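PDB 4P98: extracellular solute-binding protein from Conexibacter woesei, which probably binds a small solute outside the cell membrane, as nucleoside-binding relatives of the PnrA type do, and passes it to an ABC transporter. Local coordinates for residues D132-G137 with A296-L301; F125-Y130 with L310-F315; I24-T29 with G57-T62. All coordinates share one frame; numbering follows the deposited sequence. Where two conformers were deposited one is given.

How the interactions relate
From the N terminus, interaction 3 closes first. It joins the end of strand 22-25 to the loop before helix 61-73, and so closes a short loop around helix 34-45 and strand 53-55. The chain then reaches helix 125-137, which serves both other contacts. Its first half meets residues 310-315 in interaction 2. Its second half meets helix 294-307 in interaction 1, which is nested inside the loop closed by interaction 2. These two touch: L301 CD1 lies 3.6 Å from L310 CD2. Both join the C-terminal part of the chain to helix 125-137. Interaction 3 stands apart, its centre about 32 Å from that of interaction 1.

Interaction 1: residues D132-G137 with A296-L301; sequences DGFVAG and ARVDAL
F134 and L301 form the centre of a helix-helix contact in the two-lobed fold of periplasmic binding proteins. Helix 125-137 lies on the path from strand 118-123 of the six-stranded parallel sheet to strand 144-149 of the five-stranded one. Helix 294-307 comes late in the chain, after strand 268-271. The short segments run roughly antiparallel, with 137° between their directions. Their axes approach to 10.8 Å, and side chains fill the space between them.

The F134 ring lies between the two helices and carries much of the contact. CG of F134 stands anti to the backbone N (chi1 -175°), which carries the ring out toward helix 294-307. L301 reaches back from the opposite direction and sets its CD2 methyl over one face of the ring. This is a CH-pi contact: L301 CD2 lies 3.9 Å from the F134 ring centroid and 16° off the ring normal. The methyl sits toward the CG and CD1 side of the ring. V298 takes a different position. Its CG2 is at the ring edge, near the plane, 4.5 Å from F134 CD1. The CE1 side of the F134 ring nears the backbone obliquely, with F134 CE1 3.9 Å from R297 O. That oxygen already accepts the helix bond from L301 N.

No hydrogen bond crosses between the segments, and the contact rests on apolar surfaces. R297 borders it with the CB end of its chain, 4.4 Å from F134 CE1, while NE makes a salt bridge with D293. F134 touches A170 of helix 154-170, and V135 touches I226 of strand 225-226. Beside the ring, the two valines cross at an angle and meet methyl to methyl, V135 CG2 to V298 CG2, at 4.1 Å.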
ATOM      1  N   ASP A 132       3.019   3.599  -9.876  1.00 21.11           N
ATOM      2  CA  ASP A 132       4.005   2.661 -10.433  1.00 22.40           C
ATOM      3  C   ASP A 132       4.229   2.894 -11.918  1.00 18.31           C
ATOM      4  O   ASP A 132       5.377   2.970 -12.383  1.00 22.09           O
ATOM      5  CB  ASP A 132       3.544   1.214 -10.253  1.00 24.50           C
ATOM      6  CG  ASP A 132       3.511   0.793  -8.830  1.00 27.99           C
ATOM      7  OD1 ASP A 132       4.315   1.302  -8.023  1.00 31.94           O
ATOM      8  OD2 ASP A 132       2.673  -0.080  -8.523  1.00 43.24           O
ATOM      9  N   GLY A 133       3.131   3.003 -12.660  1.00 17.10           N
ATOM     10  CA  GLY A 133       3.167   3.223 -14.095  1.00 18.36           C
ATOM     11  C   GLY A 133       3.778   4.567 -14.457  1.00 21.66           C
ATOM     12  O   GLY A 133       4.539   4.675 -15.422  1.00 20.01           O
ATOM     13  N   PHE A 134       3.454   5.590 -13.674  1.00 22.67           N
ATOM     14  CA  PHE A 134       4.030   6.910 -13.874  1.00 21.36           C
ATOM     15  C   PHE A 134       5.541   6.919 -13.644  1.00 21.43           C
ATOM     16  O   PHE A 134       6.275   7.543 -14.406  1.00 22.01           O
ATOM     17  CB  PHE A 134       3.350   7.936 -12.973  1.00 21.65           C
ATOM     18  CG  PHE A 134       3.819   9.343 -13.209  1.00 20.62           C
ATOM     19  CD1 PHE A 134       4.875   9.861 -12.488  1.00 22.91           C
ATOM     20  CD2 PHE A 134       3.204  10.136 -14.166  1.00 23.46           C
ATOM     21  CE1 PHE A 134       5.316  11.164 -12.713  1.00 24.70           C
ATOM     22  CE2 PHE A 134       3.638  11.435 -14.399  1.00 22.93           C
ATOM     23  CZ  PHE A 134       4.690  11.944 -13.668  1.00 22.96           C
ATOM     24  N   VAL A 135       6.004   6.234 -12.599  1.00 21.32           N
ATOM     25  CA  VAL A 135       7.437   6.100 -12.349  1.00 20.97           C
ATOM     26  C   VAL A 135       8.093   5.344 -13.499  1.00 24.23           C
ATOM     27  O   VAL A 135       9.171   5.741 -13.971  1.00 22.54           O
ATOM     28  CB  VAL A 135       7.751   5.414 -10.994  1.00 21.89           C
ATOM     29  CG1 VAL A 135       9.219   5.041 -10.883  1.00 20.92           C
ATOM     30  CG2 VAL A 135       7.383   6.311  -9.828  1.00 22.99           C
ATOM     31  N   ALA A 136       7.447   4.272 -13.961  1.00 21.07           N
ATOM     32  CA  ALA A 136       7.957   3.500 -15.091  1.00 22.28           C
ATOM     33  C   ALA A 136       8.121   4.366 -16.345  1.00 24.01           C
ATOM     34  O   ALA A 136       9.104   4.243 -17.069  1.00 24.87           O
ATOM     35  CB  ALA A 136       7.044   2.321 -15.391  1.00 21.90           C
ATOM     36  N   GLY A 137       7.151   5.232 -16.598  1.00 23.50           N
ATOM     37  CA  GLY A 137       7.187   6.104 -17.760  1.00 23.45           C
ATOM     38  C   GLY A 137       8.129   7.288 -17.624  1.00 21.73           C
ATOM     39  O   GLY A 137       8.395   7.972 -18.600  1.00 23.66           O
ATOM     40  N   ALA A 296      11.010  14.769  -7.656  1.00 28.52           N
ATOM     41  CA  ALA A 296      10.401  16.055  -8.005  1.00 27.66           C
ATOM     42  C   ALA A 296       9.244  15.849  -8.975  1.00 25.62           C
ATOM     43  O   ALA A 296       8.203  16.482  -8.843  1.00 23.89           O
ATOM     44  CB  ALA A 296      11.441  17.013  -8.599  1.00 28.66           C
ATOM     45  N   ARG A 297       9.415  14.951  -9.938  1.00 23.39           N
ATOM     46  CA  ARG A 297       8.351  14.658 -10.888  1.00 25.94           C
ATOM     47  C   ARG A 297       7.112  14.046 -10.224  1.00 24.79           C
ATOM     48  O   ARG A 297       5.982  14.356 -10.591  1.00 22.93           O
ATOM     49  CB  ARG A 297       8.835  13.724 -11.983  1.00 28.52           C
ATOM     50  CG  ARG A 297       9.976  14.267 -12.820  1.00 31.85           C
ATOM     51  CD  ARG A 297      10.108  13.464 -14.086  1.00 35.83           C
ATOM     52  NE  ARG A 297      11.446  13.556 -14.659  1.00 38.91           N
ATOM     53  CZ  ARG A 297      11.775  13.077 -15.851  1.00 40.46           C
ATOM     54  NH1 ARG A 297      10.870  12.465 -16.604  1.00 41.88           N
ATOM     55  NH2 ARG A 297      13.022  13.209 -16.293  1.00 41.99           N
ATOM     56  N   VAL A 298       7.335  13.165  -9.259  1.00 25.87           N
ATOM     57  CA  VAL A 298       6.238  12.541  -8.519  1.00 24.59           C
ATOM     58  C   VAL A 298       5.548  13.558  -7.601  1.00 24.06           C
ATOM     59  O   VAL A 298       4.310  13.573  -7.479  1.00 19.48           O
ATOM     60  CB  VAL A 298       6.757  11.337  -7.714  1.00 25.27           C
ATOM     61  CG1 VAL A 298       5.724  10.850  -6.708  1.00 23.61           C
ATOM     62  CG2 VAL A 298       7.159  10.228  -8.679  1.00 24.18           C
ATOM     63  N   ASP A 299       6.353  14.391  -6.952  1.00 24.12           N
ATOM     64  CA  ASP A 299       5.835  15.494  -6.149  1.00 25.29           C
ATOM     65  C   ASP A 299       4.937  16.413  -6.981  1.00 22.89           C
ATOM     66  O   ASP A 299       3.875  16.823  -6.513  1.00 23.55           O
ATOM     67  CB  ASP A 299       6.980  16.314  -5.520  1.00 31.44           C
ATOM     68  CG  ASP A 299       7.785  15.533  -4.479  1.00 34.01           C
ATOM     69  OD1 ASP A 299       7.331  14.474  -4.006  1.00 36.68           O
ATOM     70  OD2 ASP A 299       8.888  15.994  -4.124  1.00 41.60           O
ATOM     71  N   ALA A 300       5.344  16.732  -8.208  1.00 22.21           N
ATOM     72  CA  ALA A 300       4.538  17.605  -9.067  1.00 23.73           C
ATOM     73  C   ALA A 300       3.242  16.913  -9.480  1.00 22.64           C
ATOM     74  O   ALA A 300       2.185  17.538  -9.521  1.00 19.43           O
ATOM     75  CB  ALA A 300       5.326  18.051 -10.295  1.00 25.72           C
ATOM     76  N   LEU A 301       3.324  15.616  -9.773  1.00 20.05           N
ATOM     77  CA  LEU A 301       2.119  14.826 -10.067  1.00 18.98           C
ATOM     78  C   LEU A 301       1.123  14.891  -8.909  1.00 15.16           C
ATOM     79  O   LEU A 301      -0.082  15.067  -9.132  1.00 18.41           O
ATOM     80  CB  LEU A 301       2.481  13.357 -10.375  1.00 19.08           C
ATOM     81  CG  LEU A 301       1.334  12.339 -10.354  1.00 19.78           C
ATOM     82  CD1 LEU A 301       0.382  12.569 -11.517  1.00 21.26           C
ATOM     83  CD2 LEU A 301       1.864  10.911 -10.364  1.00 19.90           C
TER

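Interaction 2: residues F125-Y130 with L310-F315; sequences FGQLGY and LRLPNF
Y130 points its ring from helix 125-137 to the chain that follows helix 294-307, and three side chains of residues 310-315 gather around it. With chi1 at -166°, CG of Y130 swings opposite its backbone N and lies beside the carbonyl carbon, which lays the ring next to L312. L312 crosses it obliquely. The L312 CD2 methyl lies over one face of the ring, 3.6 Å from the Y130 centroid and 19° off the normal. The nearest pair is L312 CD2 and Y130 CE1, 3.4 Å apart. The other L312 branch goes elsewhere: CD1 rests 4.1 Å from Q127 CG. Q127 is extended beyond CG, and its OE1 accepts a hydrogen bond from L273 N. L310 arrives from the far end of the tyrosine, with CD2 3.9 Å from Y130 OH.

F315 uses another torsion. Its CG lies beside the backbone N and anti to the carbonyl carbon (chi1 -68°). The ring packs against the helix backbone, with F315 CD2 3.6 Å from G126 CA. A side chain on G126 would run into this ring: a CB there would lie only 2.5 Å from F315 CD2, a clash. F315 CZ reaches on to Y130 CD1, at 3.9 Å. An alanine in place of Y130 would probably leave the L312 CD2 methyl without its aromatic face and open a gap between L310 and F315.

No hydrogen bond joins the segments. The C-terminal segment, without regular secondary structure, is laid along the helix by apolar side chains. That helix connects the two sheets of the bilobal fold of the periplasmic binding protein clan.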
ATOM      1  N   PHE A 125      -6.875   1.239  -4.955  1.00 15.41           N
ATOM      2  CA  PHE A 125      -5.838   0.370  -5.532  1.00 17.36           C
ATOM      3  C   PHE A 125      -5.304   0.926  -6.845  1.00 17.20           C
ATOM      4  O   PHE A 125      -4.105   0.902  -7.097  1.00 19.26           O
ATOM      5  CB  PHE A 125      -6.387  -1.043  -5.753  1.00 19.39           C
ATOM      6  CG  PHE A 125      -6.597  -1.807  -4.482  1.00 23.06           C
ATOM      7  CD1 PHE A 125      -5.514  -2.351  -3.809  1.00 27.45           C
ATOM      8  CD2 PHE A 125      -7.871  -1.983  -3.959  1.00 26.78           C
ATOM      9  CE1 PHE A 125      -5.694  -3.057  -2.629  1.00 29.23           C
ATOM     10  CE2 PHE A 125      -8.062  -2.692  -2.781  1.00 29.61           C
ATOM     11  CZ  PHE A 125      -6.969  -3.226  -2.117  1.00 29.96           C
ATOM     12  N   GLY A 126      -6.206   1.461  -7.654  1.00 18.51           N
ATOM     13  CA  GLY A 126      -5.847   2.060  -8.934  1.00 18.82           C
ATOM     14  C   GLY A 126      -4.767   3.125  -8.822  1.00 18.99           C
ATOM     15  O   GLY A 126      -3.981   3.287  -9.745  1.00 19.15           O
ATOM     16  N   GLN A 127      -4.726   3.842  -7.692  1.00 20.51           N
ATOM     17  CA  GLN A 127      -3.723   4.897  -7.474  1.00 20.82           C
ATOM     18  C   GLN A 127      -2.320   4.383  -7.205  1.00 19.90           C
ATOM     19  O   GLN A 127      -1.351   5.012  -7.625  1.00 21.27           O
ATOM     20  CB  GLN A 127      -4.144   5.856  -6.364  1.00 20.83           C
ATOM     21  CG  GLN A 127      -5.260   6.776  -6.821  1.00 22.62           C
ATOM     22  CD  GLN A 127      -5.366   8.059  -6.024  1.00 23.60           C
ATOM     23  OE1 GLN A 127      -4.507   8.391  -5.226  1.00 22.67           O
ATOM     24  NE2 GLN A 127      -6.449   8.779  -6.240  1.00 26.74           N
ATOM     25  N   LEU A 128      -2.201   3.270  -6.494  1.00 19.40           N
ATOM     26  CA  LEU A 128      -0.908   2.599  -6.365  1.00 20.10           C
ATOM     27  C   LEU A 128      -0.414   2.191  -7.742  1.00 18.17           C
ATOM     28  O   LEU A 128       0.762   2.390  -8.071  1.00 21.49           O
ATOM     29  CB  LEU A 128      -1.003   1.353  -5.491  1.00 22.52           C
ATOM     30  CG  LEU A 128      -1.392   1.503  -4.027  1.00 24.03           C
ATOM     31  CD1 LEU A 128      -1.622   0.098  -3.462  1.00 26.88           C
ATOM     32  CD2 LEU A 128      -0.329   2.223  -3.218  1.00 22.77           C
ATOM     33  N   GLY A 129      -1.308   1.636  -8.553  1.00 18.29           N
ATOM     34  CA  GLY A 129      -0.962   1.265  -9.915  1.00 19.58           C
ATOM     35  C   GLY A 129      -0.514   2.466 -10.726  1.00 19.88           C
ATOM     36  O   GLY A 129       0.526   2.427 -11.387  1.00 16.69           O
ATOM     37  N   TYR A 130      -1.292   3.546 -10.643  1.00 19.01           N
ATOM     38  CA  TYR A 130      -0.983   4.758 -11.394  1.00 18.93           C
ATOM     39  C   TYR A 130       0.416   5.291 -11.074  1.00 16.36           C
ATOM     40  O   TYR A 130       1.156   5.635 -11.983  1.00 20.45           O
ATOM     41  CB  TYR A 130      -2.046   5.837 -11.174  1.00 18.23           C
ATOM     42  CG  TYR A 130      -1.955   6.967 -12.172  1.00 17.75           C
ATOM     43  CD1 TYR A 130      -2.663   6.916 -13.368  1.00 18.73           C
ATOM     44  CD2 TYR A 130      -1.145   8.071 -11.929  1.00 19.85           C
ATOM     45  CE1 TYR A 130      -2.590   7.949 -14.285  1.00 21.84           C
ATOM     46  CE2 TYR A 130      -1.069   9.119 -12.847  1.00 19.89           C
ATOM     47  CZ  TYR A 130      -1.792   9.049 -14.018  1.00 20.01           C
ATOM     48  OH  TYR A 130      -1.707  10.063 -14.949  1.00 23.19           O
ATOM     49  N   LEU A 310      -5.269  17.489 -12.614  1.00 28.29           N
ATOM     50  CA  LEU A 310      -5.397  16.113 -13.088  1.00 25.29           C
ATOM     51  C   LEU A 310      -6.464  15.409 -12.268  1.00 22.61           C
ATOM     52  O   LEU A 310      -6.440  15.459 -11.036  1.00 22.72           O
ATOM     53  CB  LEU A 310      -4.064  15.378 -12.965  1.00 23.91           C
ATOM     54  CG  LEU A 310      -4.065  13.894 -13.372  1.00 24.18           C
ATOM     55  CD1 LEU A 310      -4.520  13.688 -14.815  1.00 25.82           C
ATOM     56  CD2 LEU A 310      -2.675  13.344 -13.169  1.00 24.23           C
ATOM     57  N   ARG A 311      -7.415  14.778 -12.951  1.00 24.70           N
ATOM     58  CA  ARG A 311      -8.405  13.932 -12.293  1.00 31.18           C
ATOM     59  C   ARG A 311      -8.304  12.532 -12.895  1.00 33.02           C
ATOM     60  O   ARG A 311      -8.191  12.386 -14.107  1.00 31.27           O
ATOM     61  CB  ARG A 311      -9.817  14.514 -12.453  1.00 38.34           C
ATOM     62  CG  ARG A 311     -10.034  15.792 -11.646  1.00 42.06           C
ATOM     63  CD  ARG A 311     -11.370  16.451 -11.939  1.00 52.08           C
ATOM     64  NE  ARG A 311     -12.492  15.644 -11.465  1.00 61.51           N
ATOM     65  CZ  ARG A 311     -13.777  15.927 -11.678  1.00 70.42           C
ATOM     66  NH1 ARG A 311     -14.131  17.008 -12.367  1.00 76.09           N
ATOM     67  NH2 ARG A 311     -14.720  15.121 -11.198  1.00 72.78           N
ATOM     68  N   LEU A 312      -8.318  11.513 -12.045  1.00 32.81           N
ATOM     69  CA  LEU A 312      -8.133  10.135 -12.494  1.00 30.74           C
ATOM     70  C   LEU A 312      -9.480   9.444 -12.618  1.00 32.26           C
ATOM     71  O   LEU A 312     -10.366   9.672 -11.800  1.00 34.40           O
ATOM     72  CB  LEU A 312      -7.263   9.360 -11.504  1.00 29.94           C
ATOM     73  CG  LEU A 312      -5.830   9.863 -11.327  1.00 30.86           C
ATOM     74  CD1 LEU A 312      -5.139   9.174 -10.158  1.00 30.74           C
ATOM     75  CD2 LEU A 312      -5.019   9.696 -12.594  1.00 33.21           C
ATOM     76  N   PRO A 313      -9.637   8.577 -13.628  1.00 35.60           N
ATOM     77  CA  PRO A 313     -10.880   7.800 -13.699  1.00 37.83           C
ATOM     78  C   PRO A 313     -10.988   6.759 -12.585  1.00 37.42           C
ATOM     79  O   PRO A 313     -10.022   6.530 -11.845  1.00 35.31           O
ATOM     80  CB  PRO A 313     -10.791   7.108 -15.062  1.00 37.48           C
ATOM     81  CG  PRO A 313      -9.336   7.054 -15.379  1.00 36.72           C
ATOM     82  CD  PRO A 313      -8.693   8.232 -14.704  1.00 34.86           C
ATOM     83  N   ASN A 314     -12.171   6.165 -12.455  1.00 31.93           N
ATOM     84  CA  ASN A 314     -12.354   5.007 -11.613  1.00 33.00           C
ATOM     85  C   ASN A 314     -11.733   3.856 -12.404  1.00 30.56           C
ATOM     86  O   ASN A 314     -12.127   3.583 -13.529  1.00 30.38           O
ATOM     87  CB  ASN A 314     -13.842   4.760 -11.347  1.00 37.70           C
ATOM     88  CG  ASN A 314     -14.091   3.545 -10.471  1.00 43.61           C
ATOM     89  OD1 ASN A 314     -13.181   2.779 -10.166  1.00 39.61           O
ATOM     90  ND2 ASN A 314     -15.342   3.363 -10.061  1.00 49.89           N
ATOM     91  N   PHE A 315     -10.734   3.207 -11.831  1.00 24.69           N
ATOM     92  CA  PHE A 315     -10.037   2.148 -12.546  1.00 24.86           C
ATOM     93  C   PHE A 315     -10.725   0.782 -12.435  1.00 24.40           C
ATOM     94  O   PHE A 315     -10.246  -0.179 -13.018  1.00 23.13           O
ATOM     95  CB  PHE A 315      -8.578   2.076 -12.091  1.00 26.92           C
ATOM     96  CG  PHE A 315      -7.758   3.271 -12.509  1.00 26.69           C
ATOM     97  CD1 PHE A 315      -7.498   3.513 -13.850  1.00 27.83           C
ATOM     98  CD2 PHE A 315      -7.248   4.153 -11.564  1.00 28.97           C
ATOM     99  CE1 PHE A 315      -6.739   4.609 -14.238  1.00 27.26           C
ATOM    100  CE2 PHE A 315      -6.485   5.248 -11.950  1.00 28.21           C
ATOM    101  CZ  PHE A 315      -6.233   5.472 -13.285  1.00 27.86           C
TER

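Interaction 3: residues I24-T29 with G57-T62; sequences IASGQT and GLADPT
L58 and A25 join the end of a strand to a neighbouring loop at the C-terminal edge of a parallel sheet, as in the Rossmann-like lobes of periplasmic binding proteins. Strand 22-25, helix 34-45 and strand 53-55 form a beta-alpha-beta crossover. Strands 22-25 and 53-55 are neighbours in the sheet, so the loops that leave them run side by side.

The L58 side chain starts at CB, which lies 3.7 Å from A25 O and 4.0 Å from I24 CG2. CG sits beside the backbone N (chi1 -72°). From there the CD1 tip turns onto I24 and ends 3.7 Å from I24 CG2. I24 also packs on V67, I68 and F71 of helix 61-73, so the leucine joins I24 at an apolar cluster facing that helix.

The backbones are held by N-H groups of residues 57-59. L58 N donates to A25 O at 3.0 Å, nearly straight at 162° and in the carbonyl plane. G57 N donates to G27 O at 2.9 Å, but comes in above the carbonyl plane. A59 N makes a weak bond to S26 O. G57 has a positive phi, which favours glycine. Q28, bent at chi2, brings OE1 to 3.5 Å from G57 CA; a CB on G57 would clash with that oxygen.

Past this meeting, helix 61-73 starts with D60 as its N-cap. D60 OD1 takes two bonds from the same face of its carboxylate plane: T62 N at 3.1 Å and T62 OG1 at 2.8 Å.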
ATOM      1  N   ILE A  24      -3.933  -4.343  15.230  1.00 17.76           N
ATOM      2  CA  ILE A  24      -4.392  -5.684  14.889  1.00 19.30           C
ATOM      3  C   ILE A  24      -4.331  -5.815  13.367  1.00 19.24           C
ATOM      4  O   ILE A  24      -5.173  -5.261  12.671  1.00 18.34           O
ATOM      5  CB  ILE A  24      -5.847  -5.911  15.350  1.00 22.05           C
ATOM      6  CG1 ILE A  24      -6.048  -5.516  16.822  1.00 25.72           C
ATOM      7  CG2 ILE A  24      -6.272  -7.347  15.089  1.00 22.42           C
ATOM      8  CD1 ILE A  24      -5.057  -6.146  17.768  1.00 28.93           C
ATOM      9  N   ALA A  25      -3.338  -6.548  12.864  1.00 18.38           N
ATOM     10  CA  ALA A  25      -3.079  -6.634  11.429  1.00 18.26           C
ATOM     11  C   ALA A  25      -3.709  -7.868  10.825  1.00 19.74           C
ATOM     12  O   ALA A  25      -3.706  -8.947  11.436  1.00 21.11           O
ATOM     13  CB  ALA A  25      -1.591  -6.623  11.153  1.00 18.87           C
ATOM     14  N   SER A  26      -4.230  -7.695   9.612  0.50 16.34           N
ATOM     15  CA  SER A  26      -4.887  -8.754   8.865  0.50 21.23           C
ATOM     16  C   SER A  26      -3.906  -9.882   8.530  0.50 21.48           C
ATOM     17  O   SER A  26      -4.238 -11.056   8.644  0.50 20.78           O
ATOM     18  CB  SER A  26      -5.470  -8.159   7.580  0.50 22.00           C
ATOM     19  OG  SER A  26      -6.143  -9.125   6.800  0.50 22.98           O
ATOM     20  N   GLY A  27      -2.697  -9.502   8.126  1.00 21.99           N
ATOM     21  CA  GLY A  27      -1.656 -10.455   7.725  1.00 22.64           C
ATOM     22  C   GLY A  27      -0.376 -10.317   8.514  1.00 20.08           C
ATOM     23  O   GLY A  27      -0.399  -9.919   9.673  1.00 21.18           O
ATOM     24  N   GLN A  28       0.737 -10.654   7.871  1.00 20.13           N
ATOM     25  CA  GLN A  28       2.040 -10.707   8.510  1.00 21.35           C
ATOM     26  C   GLN A  28       2.813  -9.418   8.255  1.00 18.17           C
ATOM     27  O   GLN A  28       2.972  -8.995   7.101  1.00 17.37           O
ATOM     28  CB  GLN A  28       2.854 -11.897   7.970  1.00 24.00           C
ATOM     29  CG  GLN A  28       2.142 -13.253   8.031  1.00 27.68           C
ATOM     30  CD  GLN A  28       1.801 -13.667   9.441  1.00 30.60           C
ATOM     31  OE1 GLN A  28       0.647 -13.985   9.760  1.00 42.73           O
ATOM     32  NE2 GLN A  28       2.799 -13.651  10.306  1.00 34.40           N
ATOM     33  N   THR A  29       3.323  -8.816   9.324  1.00 17.90           N
ATOM     34  CA  THR A  29       4.047  -7.547   9.225  1.00 20.19           C
ATOM     35  C   THR A  29       5.442  -7.676   8.606  1.00 21.74           C
ATOM     36  O   THR A  29       6.067  -6.670   8.304  1.00 19.69           O
ATOM     37  CB  THR A  29       4.138  -6.823  10.585  1.00 22.39           C
ATOM     38  OG1 THR A  29       4.795  -7.660  11.544  1.00 25.01           O
ATOM     39  CG2 THR A  29       2.742  -6.451  11.087  1.00 22.26           C
ATOM     40  N   GLY A  57      -1.685 -11.591  11.658  1.00 26.73           N
ATOM     41  CA  GLY A  57      -2.367 -12.781  11.142  1.00 26.29           C
ATOM     42  C   GLY A  57      -3.795 -12.945  11.602  1.00 27.76           C
ATOM     43  O   GLY A  57      -4.260 -14.070  11.773  1.00 28.68           O
ATOM     44  N   LEU A  58      -4.510 -11.832  11.779  1.00 24.00           N
ATOM     45  CA  LEU A  58      -5.841 -11.882  12.365  1.00 23.63           C
ATOM     46  C   LEU A  58      -6.960 -11.520  11.387  1.00 23.37           C
ATOM     47  O   LEU A  58      -7.996 -10.992  11.785  1.00 24.56           O
ATOM     48  CB  LEU A  58      -5.884 -11.010  13.625  1.00 22.63           C
ATOM     49  CG  LEU A  58      -5.110 -11.652  14.783  1.00 25.68           C
ATOM     50  CD1 LEU A  58      -4.826 -10.635  15.876  1.00 24.94           C
ATOM     51  CD2 LEU A  58      -5.870 -12.855  15.335  1.00 25.82           C
ATOM     52  N   ALA A  59      -6.749 -11.842  10.114  1.00 22.97           N
ATOM     53  CA  ALA A  59      -7.771 -11.692   9.075  1.00 24.84           C
ATOM     54  C   ALA A  59      -9.081 -12.419   9.409  1.00 26.99           C
ATOM     55  O   ALA A  59     -10.161 -11.988   8.993  1.00 23.10           O
ATOM     56  CB  ALA A  59      -7.227 -12.186   7.737  1.00 26.82           C
ATOM     57  N   ASP A  60      -8.985 -13.531  10.141  1.00 28.01           N
ATOM     58  CA  ASP A  60     -10.161 -14.298  10.514  1.00 27.28           C
ATOM     59  C   ASP A  60     -10.902 -13.566  11.644  1.00 24.80           C
ATOM     60  O   ASP A  60     -10.364 -13.442  12.740  1.00 24.87           O
ATOM     61  CB  ASP A  60      -9.736 -15.702  10.967  1.00 28.20           C
ATOM     62  CG  ASP A  60     -10.912 -16.600  11.280  1.00 34.05           C
ATOM     63  OD1 ASP A  60     -12.039 -16.093  11.486  1.00 30.45           O
ATOM     64  OD2 ASP A  60     -10.699 -17.827  11.338  1.00 37.07           O
ATOM     65  N   PRO A  61     -12.138 -13.092  11.386  1.00 25.36           N
ATOM     66  CA  PRO A  61     -12.843 -12.271  12.383  1.00 25.94           C
ATOM     67  C   PRO A  61     -13.175 -12.985  13.697  1.00 27.82           C
ATOM     68  O   PRO A  61     -13.328 -12.328  14.722  1.00 24.04           O
ATOM     69  CB  PRO A  61     -14.120 -11.851  11.658  1.00 27.79           C
ATOM     70  CG  PRO A  61     -14.308 -12.870  10.582  1.00 31.19           C
ATOM     71  CD  PRO A  61     -12.928 -13.253  10.151  1.00 28.98           C
ATOM     72  N   THR A  62     -13.268 -14.311  13.664  1.00 30.79           N
ATOM     73  CA  THR A  62     -13.516 -15.100  14.878  1.00 31.49           C
ATOM     74  C   THR A  62     -12.306 -15.069  15.805  1.00 26.22           C
ATOM     75  O   THR A  62     -12.449 -15.204  17.019  1.00 32.65           O
ATOM     76  CB  THR A  62     -13.864 -16.575  14.559  1.00 30.97           C
ATOM     77  OG1 THR A  62     -12.727 -17.229  13.991  1.00 33.81           O
ATOM     78  CG2 THR A  62     -15.031 -16.659  13.607  1.00 32.23           C
TER